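PDB 3NA6: succinylglutamate desuccinylase/aspartoacylase from Ruegeria sp. TM1040, which probably hydrolyses the amide bond of N-acylated amino acids, as metal-dependent succinylglutamate desuccinylases and aspartoacylases do. Local coordinates for residues V205-E210 with I234-L239; V67-L72 with K227-V232; T51-G56 with G193-A198. All blocks are in the same frame, centred on the assembly; numbering follows the deposited sequence.

Contact 1 of 3, residues V205-E210 with I234-L239; sequences VLVTTE and IHFGIL. With CA (calcium ion), chain C.
A Schellman motif closes helix 219-235, and the phenylalanine at this closure, Phe236, is turned back against Val205 and Val207 of strand 205-210. That strand belongs to the large mixed sheet of the zinc-exopeptidase-like domain, so the contact is a worked case of a helix end anchored on the sheet it covers. Phe236 meets both valines with the far rim of its ring rather than with a face. Its CZ lies 3.9 Å from Val205 CG1 and 4.0 Å from Val207 CG2, both methyls standing at the edge, close to the ring plane. The two valines offer different branches. In Val205 the touching CG1 lies opposite the backbone N (chi1 169°), whereas in Val207 it is the CG2 methyl, set opposite the carbonyl carbon. The ring tip is thereby presented to two methyls from alternate residues on one face of the strand. Val205 and Val207 also pack on Ala174 of helix 165-178, which adds to the apolar surroundings; Leu206, between them, faces the other way onto helix 195-200. The phenylalanine ring is buried, and the contact rests on dispersion and shape alone.

Immediately after the ring the chain reverses. Gly237 has a positive phi of 77°, and its N donates to Ile234 O at 2.9 Å, one of two bonds that return to the last helical turn. The turn also directs the glycine carbonyl outward to a calcium ion, which is further held by Thr82 OG1 and four waters, giving six oxygen ligands. Gly237 O binds the calcium at 2.4 Å, and water 3, at 2.5 Å, occupies the roughly opposite position on the metal.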
ATOM      1  N   VAL A 205     -38.798  19.296   5.642  1.00 24.01           N
ATOM      2  CA  VAL A 205     -39.098  18.017   5.021  1.00 22.45           C
ATOM      3  C   VAL A 205     -37.850  17.412   4.391  1.00 23.92           C
ATOM      4  O   VAL A 205     -37.085  18.092   3.680  1.00 23.10           O
ATOM      5  CB  VAL A 205     -40.212  18.137   3.936  1.00 23.37           C
ATOM      6  CG1 VAL A 205     -40.318  16.853   3.134  1.00 18.35           C
ATOM      7  CG2 VAL A 205     -41.519  18.432   4.592  1.00 26.68           C
ATOM      8  N   LEU A 206     -37.639  16.136   4.685  1.00 22.69           N
ATOM      9  CA  LEU A 206     -36.557  15.371   4.137  1.00 23.49           C
ATOM     10  C   LEU A 206     -37.162  14.177   3.391  1.00 27.48           C
ATOM     11  O   LEU A 206     -38.053  13.509   3.922  1.00 26.27           O
ATOM     12  CB  LEU A 206     -35.608  14.858   5.235  1.00 25.62           C
ATOM     13  CG  LEU A 206     -34.643  13.805   4.648  1.00 31.32           C
ATOM     14  CD1 LEU A 206     -33.307  14.447   4.232  1.00 22.54           C
ATOM     15  CD2 LEU A 206     -34.493  12.623   5.570  1.00 32.07           C
ATOM     16  N   VAL A 207     -36.668  13.929   2.175  1.00 26.56           N
ATOM     17  CA  VAL A 207     -37.032  12.746   1.372  1.00 26.54           C
ATOM     18  C   VAL A 207     -35.763  11.920   1.250  1.00 24.60           C
ATOM     19  O   VAL A 207     -34.688  12.447   0.923  1.00 19.73           O
ATOM     20  CB  VAL A 207     -37.557  13.203  -0.022  1.00 24.51           C
ATOM     21  CG1 VAL A 207     -37.552  12.074  -1.035  1.00 21.92           C
ATOM     22  CG2 VAL A 207     -38.923  13.822   0.139  1.00 32.20           C
ATOM     23  N   THR A 208     -35.839  10.654   1.614  1.00 24.76           N
ATOM     24  CA  THR A 208     -34.682   9.787   1.536  1.00 25.08           C
ATOM     25  C   THR A 208     -35.073   8.450   0.924  1.00 25.12           C
ATOM     26  O   THR A 208     -36.255   8.099   0.850  1.00 25.65           O
ATOM     27  CB  THR A 208     -33.930   9.642   2.888  1.00 29.13           C
ATOM     28  OG1 THR A 208     -32.669   8.985   2.676  1.00 25.45           O
ATOM     29  CG2 THR A 208     -34.747   8.884   3.938  1.00 25.17           C
ATOM     30  N   THR A 209     -34.071   7.729   0.441  1.00 26.34           N
ATOM     31  CA  THR A 209     -34.284   6.461  -0.237  1.00 26.02           C
ATOM     32  C   THR A 209     -33.271   5.356   0.121  1.00 27.39           C
ATOM     33  O   THR A 209     -32.196   5.597   0.730  1.00 29.42           O
ATOM     34  CB  THR A 209     -34.098   6.664  -1.727  1.00 27.84           C
ATOM     35  OG1 THR A 209     -32.712   6.904  -1.979  1.00 27.29           O
ATOM     36  CG2 THR A 209     -34.886   7.831  -2.265  1.00 22.31           C
ATOM     37  N   GLU A 210     -33.603   4.149  -0.313  1.00 26.37           N
ATOM     38  CA  GLU A 210     -32.611   3.084  -0.563  1.00 26.62           C
ATOM     39  C   GLU A 210     -33.025   2.443  -1.876  1.00 25.33           C
ATOM     40  O   GLU A 210     -34.007   1.728  -1.891  1.00 22.84           O
ATOM     41  CB  GLU A 210     -32.622   2.022   0.546  1.00 28.68           C
ATOM     42  CG  GLU A 210     -32.070   2.489   1.899  1.00 40.02           C
ATOM     43  CD  GLU A 210     -30.555   2.626   1.922  1.00 43.43           C
ATOM     44  OE1 GLU A 210     -29.911   2.385   0.887  1.00 44.22           O
ATOM     45  OE2 GLU A 210     -30.005   2.959   2.985  1.00 45.49           O
ATOM     46  N   ILE A 234     -42.412  18.178  -8.201  1.00 23.30           N
ATOM     47  CA  ILE A 234     -43.794  18.624  -8.482  1.00 24.67           C
ATOM     48  C   ILE A 234     -44.573  18.836  -7.158  1.00 26.10           C
ATOM     49  O   ILE A 234     -45.234  19.858  -6.988  1.00 25.53           O
ATOM     50  CB  ILE A 234     -44.552  17.634  -9.399  1.00 25.62           C
ATOM     51  CG1 ILE A 234     -43.923  17.621 -10.805  1.00 27.26           C
ATOM     52  CG2 ILE A 234     -46.066  18.029  -9.519  1.00 24.57           C
ATOM     53  CD1 ILE A 234     -44.384  16.427 -11.755  1.00 25.33           C
ATOM     54  N   HIS A 235     -44.485  17.871  -6.244  1.00 22.48           N
ATOM     55  CA  HIS A 235     -45.122  17.948  -4.917  1.00 24.19           C
ATOM     56  C   HIS A 235     -44.706  19.238  -4.182  1.00 24.92           C
ATOM     57  O   HIS A 235     -45.549  19.914  -3.550  1.00 24.72           O
ATOM     58  CB  HIS A 235     -44.726  16.695  -4.097  1.00 21.97           C
ATOM     59  CG  HIS A 235     -45.295  16.629  -2.699  1.00 24.06           C
ATOM     60  ND1 HIS A 235     -46.593  16.234  -2.433  1.00 25.54           N
ATOM     61  CD2 HIS A 235     -44.734  16.898  -1.497  1.00 29.77           C
ATOM     62  CE1 HIS A 235     -46.794  16.249  -1.127  1.00 29.25           C
ATOM     63  NE2 HIS A 235     -45.685  16.649  -0.535  1.00 22.95           N
ATOM     64  N   PHE A 236     -43.423  19.599  -4.303  1.00 22.10           N
ATOM     65  CA  PHE A 236     -42.891  20.806  -3.663  1.00 24.60           C
ATOM     66  C   PHE A 236     -43.159  22.088  -4.461  1.00 24.42           C
ATOM     67  O   PHE A 236     -42.765  23.184  -4.031  1.00 25.81           O
ATOM     68  CB  PHE A 236     -41.371  20.675  -3.426  1.00 20.53           C
ATOM     69  CG  PHE A 236     -40.969  19.560  -2.464  1.00 28.67           C
ATOM     70  CD1 PHE A 236     -41.684  19.322  -1.292  1.00 19.40           C
ATOM     71  CD2 PHE A 236     -39.837  18.798  -2.715  1.00 27.04           C
ATOM     72  CE1 PHE A 236     -41.279  18.331  -0.397  1.00 29.61           C
ATOM     73  CE2 PHE A 236     -39.438  17.797  -1.814  1.00 29.90           C
ATOM     74  CZ  PHE A 236     -40.181  17.562  -0.670  1.00 25.86           C
ATOM     75  N   GLY A 237     -43.792  21.953  -5.622  1.00 25.23           N
ATOM     76  CA  GLY A 237     -44.179  23.090  -6.425  1.00 26.10           C
ATOM     77  C   GLY A 237     -43.044  23.729  -7.207  1.00 26.74           C
ATOM     78  O   GLY A 237     -43.197  24.821  -7.740  1.00 24.08           O
ATOM     79  N   ILE A 238     -41.912  23.053  -7.325  1.00 23.89           N
ATOM     80  CA  ILE A 238     -40.761  23.655  -7.994  1.00 24.55           C
ATOM     81  C   ILE A 238     -40.761  23.370  -9.497  1.00 26.61           C
ATOM     82  O   ILE A 238     -40.329  24.227 -10.304  1.00 25.33           O
ATOM     83  CB  ILE A 238     -39.427  23.185  -7.349  1.00 23.38           C
ATOM     84  CG1 ILE A 238     -39.439  23.497  -5.839  1.00 24.75           C
ATOM     85  CG2 ILE A 238     -38.240  23.841  -8.053  1.00 22.45           C
ATOM     86  CD1 ILE A 238     -38.192  23.020  -5.006  1.00 22.47           C
ATOM     87  N   LEU A 239     -41.163  22.146  -9.857  1.00 26.76           N
ATOM     88  CA  LEU A 239     -41.360  21.738 -11.260  1.00 28.05           C
ATOM     89  C   LEU A 239     -42.861  21.584 -11.451  1.00 29.78           C
ATOM     90  O   LEU A 239     -43.598  21.480 -10.472  1.00 29.58           O
ATOM     91  CB  LEU A 239     -40.653  20.412 -11.594  1.00 25.10           C
ATOM     92  CG  LEU A 239     -39.128  20.356 -11.545  1.00 27.95           C
ATOM     93  CD1 LEU A 239     -38.549  18.961 -11.936  1.00 24.31           C
ATOM     94  CD2 LEU A 239     -38.546  21.427 -12.456  1.00 25.25           C
TER
HETATM   95 CA    CA C 332     -44.823  26.404  -8.417  1.00 50.64          CA
HETATM   96  O   HOH W   1     -46.234  24.738  -9.607  1.00 30.91           O
HETATM   97  O   HOH W   2     -46.438  26.118  -6.469  1.00 34.30           O
HETATM   98  O   HOH W   3     -45.726  28.579  -9.332  1.00 32.77           O
HETATM   99  O   HOH W   4     -43.529  27.759  -6.586  1.00 21.13           O

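Contact 2 of 3, residues V67-L72 with K227-V232; sequences VALQEL and KGLRNV
Leu229 of helix 219-235 sends one methyl, CD2, into a shallow seat formed by Ala68, Leu69 and Leu72 of helix 64-75. CD2 lies 3.7 Å from Leu69 CD2 and 3.8 Å from Leu72 CD2, while Ala68 supplies a shorter wall, its CB 4.2 Å from the same methyl. The Ala68 carbonyl O also lies against Leu229 CD2, at 3.9 Å. The leucine chains are not aligned: Leu69 runs at about a right angle to Leu229, and Leu72 passes it at a slant. Leu69 leaves its helix with CG opposite the carbonyl carbon (chi1 -65°), a setting that brings its end closer to Leu229 than its first bond would suggest.

Behind this first shell, the axes of segments 67-72 and 227-232 approach to 10.4 Å at an angle of 56°. This is helix-helix packing on one face of the mixed sheet, and Leu54 of strand 51-55 touches Leu69, Leu72 and Leu229, forming a floor common to all three. Farther out the interactions become ionic. Glu71 OE1 ties the two helices to each other through Lys226 and reaches Arg286 of a second subunit, while Lys227 NZ with Asp246 ties the pair to the chain beyond.

Chemically, the side chains that meet are aliphatic, consistent with helix spacing set by methyl packing, with salt bridges at the periphery.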
ATOM      1  N   VAL A  67     -26.935   9.582 -10.931  1.00 24.28           N
ATOM      2  CA  VAL A  67     -27.429   9.548 -12.313  1.00 21.68           C
ATOM      3  C   VAL A  67     -28.616  10.506 -12.474  1.00 22.78           C
ATOM      4  O   VAL A  67     -28.654  11.320 -13.409  1.00 20.63           O
ATOM      5  CB  VAL A  67     -27.800   8.112 -12.736  1.00 23.24           C
ATOM      6  CG1 VAL A  67     -28.535   8.115 -14.089  1.00 18.25           C
ATOM      7  CG2 VAL A  67     -26.541   7.241 -12.792  1.00 21.76           C
ATOM      8  N   ALA A  68     -29.604  10.394 -11.582  1.00 22.22           N
ATOM      9  CA  ALA A  68     -30.808  11.231 -11.659  1.00 21.78           C
ATOM     10  C   ALA A  68     -30.488  12.719 -11.546  1.00 21.83           C
ATOM     11  O   ALA A  68     -31.083  13.561 -12.258  1.00 22.24           O
ATOM     12  CB  ALA A  68     -31.833  10.810 -10.569  1.00 21.84           C
ATOM     13  N   LEU A  69     -29.510  13.039 -10.693  1.00 22.54           N
ATOM     14  CA  LEU A  69     -29.141  14.440 -10.423  1.00 22.57           C
ATOM     15  C   LEU A  69     -28.269  15.010 -11.519  1.00 21.96           C
ATOM     16  O   LEU A  69     -28.434  16.198 -11.878  1.00 22.30           O
ATOM     17  CB  LEU A  69     -28.499  14.615  -9.029  1.00 18.86           C
ATOM     18  CG  LEU A  69     -29.465  14.317  -7.863  1.00 21.30           C
ATOM     19  CD1 LEU A  69     -28.771  14.241  -6.479  1.00 18.19           C
ATOM     20  CD2 LEU A  69     -30.564  15.411  -7.831  1.00 18.14           C
ATOM     21  N   GLN A  70     -27.373  14.199 -12.094  1.00 21.45           N
ATOM     22  CA  GLN A  70     -26.606  14.714 -13.224  1.00 22.01           C
ATOM     23  C   GLN A  70     -27.565  15.041 -14.371  1.00 23.53           C
ATOM     24  O   GLN A  70     -27.427  16.081 -15.001  1.00 23.94           O
ATOM     25  CB  GLN A  70     -25.527  13.755 -13.728  1.00 22.22           C
ATOM     26  CG  GLN A  70     -24.264  13.732 -12.912  1.00 20.45           C
ATOM     27  CD  GLN A  70     -23.390  14.992 -13.143  1.00 28.04           C
ATOM     28  OE1 GLN A  70     -23.866  16.133 -13.079  1.00 41.28           O
ATOM     29  NE2 GLN A  70     -22.131  14.779 -13.384  1.00 33.76           N
ATOM     30  N   GLU A  71     -28.540  14.170 -14.627  1.00 22.87           N
ATOM     31  CA  GLU A  71     -29.489  14.429 -15.723  1.00 23.36           C
ATOM     32  C   GLU A  71     -30.335  15.668 -15.418  1.00 22.97           C
ATOM     33  O   GLU A  71     -30.523  16.530 -16.267  1.00 24.18           O
ATOM     34  CB  GLU A  71     -30.388  13.237 -15.959  1.00 23.89           C
ATOM     35  CG  GLU A  71     -31.284  13.399 -17.164  1.00 23.23           C
ATOM     36  CD  GLU A  71     -32.282  12.291 -17.290  1.00 33.31           C
ATOM     37  OE1 GLU A  71     -31.927  11.202 -17.787  1.00 36.42           O
ATOM     38  OE2 GLU A  71     -33.432  12.513 -16.902  1.00 46.20           O
ATOM     39  N   LEU A  72     -30.812  15.769 -14.189  1.00 23.36           N
ATOM     40  CA  LEU A  72     -31.561  16.951 -13.771  1.00 21.00           C
ATOM     41  C   LEU A  72     -30.755  18.234 -14.004  1.00 21.60           C
ATOM     42  O   LEU A  72     -31.267  19.190 -14.571  1.00 22.50           O
ATOM     43  CB  LEU A  72     -31.985  16.858 -12.290  1.00 20.44           C
ATOM     44  CG  LEU A  72     -33.045  17.906 -11.882  1.00 21.44           C
ATOM     45  CD1 LEU A  72     -34.431  17.542 -12.448  1.00 24.11           C
ATOM     46  CD2 LEU A  72     -33.091  18.060 -10.392  1.00 23.66           C
ATOM     47  N   LYS A 227     -38.057   9.345 -11.585  1.00 23.08           N
ATOM     48  CA  LYS A 227     -39.497   9.540 -11.382  1.00 24.70           C
ATOM     49  C   LYS A 227     -39.753  10.104  -9.982  1.00 24.54           C
ATOM     50  O   LYS A 227     -40.508  11.068  -9.801  1.00 21.54           O
ATOM     51  CB  LYS A 227     -40.238   8.217 -11.574  1.00 26.48           C
ATOM     52  CG  LYS A 227     -41.663   8.129 -11.037  1.00 30.08           C
ATOM     53  CD  LYS A 227     -42.126   6.632 -10.947  1.00 32.60           C
ATOM     54  CE  LYS A 227     -43.273   6.438  -9.984  1.00 29.25           C
ATOM     55  NZ  LYS A 227     -43.532   5.012  -9.600  1.00 26.70           N
ATOM     56  N   GLY A 228     -39.136   9.476  -8.999  1.00 24.35           N
ATOM     57  CA  GLY A 228     -39.266   9.902  -7.609  1.00 26.93           C
ATOM     58  C   GLY A 228     -38.828  11.354  -7.446  1.00 25.27           C
ATOM     59  O   GLY A 228     -39.524  12.125  -6.807  1.00 24.31           O
ATOM     60  N   LEU A 229     -37.710  11.730  -8.069  1.00 24.14           N
ATOM     61  CA  LEU A 229     -37.176  13.097  -8.010  1.00 23.89           C
ATOM     62  C   LEU A 229     -38.118  14.091  -8.666  1.00 23.97           C
ATOM     63  O   LEU A 229     -38.466  15.130  -8.071  1.00 20.73           O
ATOM     64  CB  LEU A 229     -35.832  13.176  -8.702  1.00 25.10           C
ATOM     65  CG  LEU A 229     -35.083  14.514  -8.753  1.00 27.72           C
ATOM     66  CD1 LEU A 229     -34.962  15.080  -7.313  1.00 19.77           C
ATOM     67  CD2 LEU A 229     -33.679  14.373  -9.481  1.00 20.09           C
ATOM     68  N   ARG A 230     -38.573  13.752  -9.875  1.00 24.37           N
ATOM     69  CA  ARG A 230     -39.509  14.600 -10.569  1.00 24.93           C
ATOM     70  C   ARG A 230     -40.815  14.716  -9.774  1.00 24.77           C
ATOM     71  O   ARG A 230     -41.313  15.836  -9.557  1.00 21.88           O
ATOM     72  CB  ARG A 230     -39.758  14.098 -11.982  1.00 24.87           C
ATOM     73  CG  ARG A 230     -40.655  15.024 -12.796  1.00 31.50           C
ATOM     74  CD  ARG A 230     -40.888  14.512 -14.242  1.00 31.03           C
ATOM     75  NE  ARG A 230     -41.986  15.238 -14.881  1.00 32.83           N
ATOM     76  CZ  ARG A 230     -43.287  14.934 -14.790  1.00 43.23           C
ATOM     77  NH1 ARG A 230     -43.727  13.875 -14.105  1.00 34.34           N
ATOM     78  NH2 ARG A 230     -44.170  15.710 -15.404  1.00 54.11           N
ATOM     79  N   ASN A 231     -41.360  13.583  -9.328  1.00 22.01           N
ATOM     80  CA  ASN A 231     -42.549  13.602  -8.485  1.00 22.16           C
ATOM     81  C   ASN A 231     -42.432  14.512  -7.262  1.00 24.00           C
ATOM     82  O   ASN A 231     -43.346  15.324  -7.023  1.00 23.19           O
ATOM     83  CB  ASN A 231     -42.932  12.221  -7.999  1.00 25.46           C
ATOM     84  CG  ASN A 231     -43.642  11.367  -9.070  1.00 27.13           C
ATOM     85  OD1 ASN A 231     -44.015  11.839 -10.134  1.00 27.28           O
ATOM     86  ND2 ASN A 231     -43.809  10.097  -8.766  1.00 24.34           N
ATOM     87  N   VAL A 232     -41.359  14.371  -6.467  1.00 22.81           N
ATOM     88  CA  VAL A 232     -41.263  15.201  -5.256  1.00 23.02           C
ATOM     89  C   VAL A 232     -41.082  16.678  -5.628  1.00 22.24           C
ATOM     90  O   VAL A 232     -41.622  17.559  -4.950  1.00 23.65           O
ATOM     91  CB  VAL A 232     -40.204  14.719  -4.232  1.00 23.52           C
ATOM     92  CG1 VAL A 232     -40.525  13.289  -3.784  1.00 20.65           C
ATOM     93  CG2 VAL A 232     -38.796  14.820  -4.794  1.00 21.56           C
TER

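Contact 3 of 3, residues T51-G56 with G193-A198; sequences TALLTG and GMYDTA
Tyr195 extends from the first turn of helix 195-200 toward strand 51-55, a parallel strand near the middle of the mixed sheet in this zinc-exopeptidase-like domain. With CG opposite the backbone N (chi1 -173°), the ring carries its hydroxyl across to the strand, where Leu53 and Thr55 rise from the same face. Both meet it at a slant. Leu53 brings the CD2 methyl to 3.4 Å from Tyr195 OH, and Thr55 OG1 lies 4.0 Å from Tyr195 CE2, a van der Waals approach and not a bond.

Phe91 and Phe114 probably help to hold the ring's orientation: Phe91 meets it edge-to-face, and Phe114 packs against it with planes inclined. Thr55 OG1 has a direct partner in Asp143 OD1 on the adjacent strand 140-143. Close by, His59, Glu62 and His145 may form a vacant metal site, consistent with the family, and Tyr195 lies near these residues without touching them.

What connects hydroxyl and strand is a water, water 5. It donates to Leu53 O at 2.9 Å and to Thr55 OG1 at 2.7 Å, and is hydrogen-bonded to Tyr195 OH at 2.6 Å.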
ATOM      1  N   THR A  51     -36.962  26.380  -2.252  1.00 21.65           N
ATOM      2  CA  THR A  51     -35.643  25.927  -2.608  1.00 20.46           C
ATOM      3  C   THR A  51     -35.535  24.498  -2.143  1.00 22.13           C
ATOM      4  O   THR A  51     -35.884  24.199  -1.000  1.00 20.88           O
ATOM      5  CB  THR A  51     -34.547  26.753  -1.926  1.00 22.95           C
ATOM      6  OG1 THR A  51     -34.566  28.098  -2.438  1.00 22.01           O
ATOM      7  CG2 THR A  51     -33.143  26.074  -2.161  1.00 19.91           C
ATOM      8  N   ALA A  52     -35.090  23.615  -3.039  1.00 22.17           N
ATOM      9  CA  ALA A  52     -34.778  22.231  -2.698  1.00 21.02           C
ATOM     10  C   ALA A  52     -33.278  22.015  -2.827  1.00 22.22           C
ATOM     11  O   ALA A  52     -32.651  22.419  -3.821  1.00 22.27           O
ATOM     12  CB  ALA A  52     -35.533  21.242  -3.581  1.00 17.16           C
ATOM     13  N   LEU A  53     -32.720  21.366  -1.805  1.00 22.59           N
ATOM     14  CA  LEU A  53     -31.350  20.922  -1.793  1.00 21.87           C
ATOM     15  C   LEU A  53     -31.320  19.424  -2.061  1.00 22.12           C
ATOM     16  O   LEU A  53     -31.841  18.609  -1.282  1.00 22.33           O
ATOM     17  CB  LEU A  53     -30.690  21.261  -0.468  1.00 23.25           C
ATOM     18  CG  LEU A  53     -29.181  20.960  -0.321  1.00 22.54           C
ATOM     19  CD1 LEU A  53     -28.317  21.730  -1.353  1.00 23.76           C
ATOM     20  CD2 LEU A  53     -28.730  21.266   1.110  1.00 20.67           C
ATOM     21  N   LEU A  54     -30.693  19.075  -3.175  1.00 17.88           N
ATOM     22  CA  LEU A  54     -30.729  17.718  -3.744  1.00 19.34           C
ATOM     23  C   LEU A  54     -29.320  17.131  -3.758  1.00 18.68           C
ATOM     24  O   LEU A  54     -28.410  17.698  -4.385  1.00 20.29           O
ATOM     25  CB  LEU A  54     -31.310  17.733  -5.156  1.00 19.26           C
ATOM     26  CG  LEU A  54     -32.621  18.544  -5.280  1.00 20.66           C
ATOM     27  CD1 LEU A  54     -32.949  18.793  -6.701  1.00 18.27           C
ATOM     28  CD2 LEU A  54     -33.722  17.813  -4.544  1.00 21.55           C
ATOM     29  N   THR A  55     -29.135  16.031  -3.050  1.00 18.81           N
ATOM     30  CA  THR A  55     -27.818  15.422  -2.967  1.00 18.43           C
ATOM     31  C   THR A  55     -27.835  13.951  -3.365  1.00 19.50           C
ATOM     32  O   THR A  55     -28.789  13.226  -3.062  1.00 19.22           O
ATOM     33  CB  THR A  55     -27.281  15.546  -1.536  1.00 17.17           C
ATOM     34  OG1 THR A  55     -28.322  15.202  -0.598  1.00 20.30           O
ATOM     35  CG2 THR A  55     -26.794  16.973  -1.270  1.00 21.11           C
ATOM     36  N   GLY A  56     -26.769  13.536  -4.042  1.00 20.36           N
ATOM     37  CA  GLY A  56     -26.462  12.147  -4.303  1.00 20.69           C
ATOM     38  C   GLY A  56     -25.056  11.844  -3.807  1.00 20.62           C
ATOM     39  O   GLY A  56     -24.287  12.725  -3.554  1.00 19.99           O
ATOM     40  N   GLY A 193     -25.776  12.761  14.560  1.00 35.34           N
ATOM     41  CA  GLY A 193     -24.807  13.027  13.501  1.00 32.75           C
ATOM     42  C   GLY A 193     -25.254  12.831  12.058  1.00 31.69           C
ATOM     43  O   GLY A 193     -24.502  13.118  11.140  1.00 28.48           O
HETATM   44  N   MSE A 194     -26.472  12.330  11.850  1.00 28.88           N
HETATM   45  CA  MSE A 194     -26.954  12.091  10.512  1.00 27.35           C
HETATM   46  C   MSE A 194     -27.463  13.352   9.796  1.00 26.05           C
HETATM   47  O   MSE A 194     -27.985  14.296  10.405  1.00 24.47           O
HETATM   48  CB  MSE A 194     -28.013  11.001  10.520  1.00 27.42           C
HETATM   49  CG  MSE A 194     -27.398   9.587  10.580  1.00 36.89           C
HETATM   50 SE   MSE A 194     -28.832   8.328  10.525  0.75 41.14          SE
HETATM   51  CE  MSE A 194     -29.112   8.204   8.647  1.00 32.75           C
ATOM     52  N   TYR A 195     -27.259  13.352   8.485  1.00 24.22           N
ATOM     53  CA  TYR A 195     -27.776  14.371   7.610  1.00 24.38           C
ATOM     54  C   TYR A 195     -29.278  14.502   7.763  1.00 24.22           C
ATOM     55  O   TYR A 195     -29.775  15.599   7.890  1.00 25.24           O
ATOM     56  CB  TYR A 195     -27.434  14.058   6.165  1.00 20.35           C
ATOM     57  CG  TYR A 195     -27.807  15.171   5.225  1.00 18.45           C
ATOM     58  CD1 TYR A 195     -27.274  16.435   5.364  1.00 24.24           C
ATOM     59  CD2 TYR A 195     -28.688  14.948   4.182  1.00 24.13           C
ATOM     60  CE1 TYR A 195     -27.612  17.451   4.478  1.00 22.43           C
ATOM     61  CE2 TYR A 195     -29.033  15.952   3.317  1.00 23.83           C
ATOM     62  CZ  TYR A 195     -28.486  17.189   3.456  1.00 26.04           C
ATOM     63  OH  TYR A 195     -28.856  18.172   2.567  1.00 24.01           O
ATOM     64  N   ASP A 196     -29.989  13.385   7.775  1.00 24.47           N
ATOM     65  CA  ASP A 196     -31.442  13.419   7.916  1.00 27.05           C
ATOM     66  C   ASP A 196     -31.851  14.208   9.150  1.00 26.54           C
ATOM     67  O   ASP A 196     -32.786  14.996   9.100  1.00 28.48           O
ATOM     68  CB  ASP A 196     -32.034  12.021   8.037  1.00 28.72           C
ATOM     69  CG  ASP A 196     -31.746  11.120   6.821  1.00 36.01           C
ATOM     70  OD1 ASP A 196     -31.494  11.617   5.697  1.00 47.13           O
ATOM     71  OD2 ASP A 196     -31.795   9.887   7.010  1.00 47.04           O
ATOM     72  N   THR A 197     -31.164  13.969  10.259  1.00 27.07           N
ATOM     73  CA  THR A 197     -31.431  14.707  11.503  1.00 28.04           C
ATOM     74  C   THR A 197     -31.164  16.215  11.360  1.00 26.38           C
ATOM     75  O   THR A 197     -31.946  17.036  11.821  1.00 24.98           O
ATOM     76  CB  THR A 197     -30.661  14.057  12.658  1.00 27.81           C
ATOM     77  OG1 THR A 197     -30.935  12.652  12.632  1.00 34.68           O
ATOM     78  CG2 THR A 197     -31.050  14.629  14.021  1.00 28.49           C
ATOM     79  N   ALA A 198     -30.082  16.576  10.685  1.00 24.57           N
ATOM     80  CA  ALA A 198     -29.754  17.971  10.437  1.00 24.34           C
ATOM     81  C   ALA A 198     -30.926  18.695   9.742  1.00 26.16           C
ATOM     82  O   ALA A 198     -31.271  19.820  10.107  1.00 24.45           O
ATOM     83  CB  ALA A 198     -28.481  18.073   9.571  1.00 24.02           C
TER
HETATM   84  O   HOH W   5     -29.944  17.172   0.374  1.00 20.47           O

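The three contacts illustrate how one mixed sheet is covered on both faces. Contacts 1 and 2 share helix 219-235, and their centres lie about 10 Å apart; Val207 CG1 and Val232 CG1 meet between them at 4.2 Å. Contact 3 lies across the sheet, about 11 Å centre to centre from contact 1 and about 15 Å from contact 2. Along the chain, strand 51-55 leads into helix 64-75, and helix 195-200 into strand 205-210, before helix 219-235 completes contact 2 and the turn at its C-terminal end completes contact 1. Contact 3 thus closes before contact 1 opens, whereas contact 2 alternates with both, joining early and late parts of the catalytic domain.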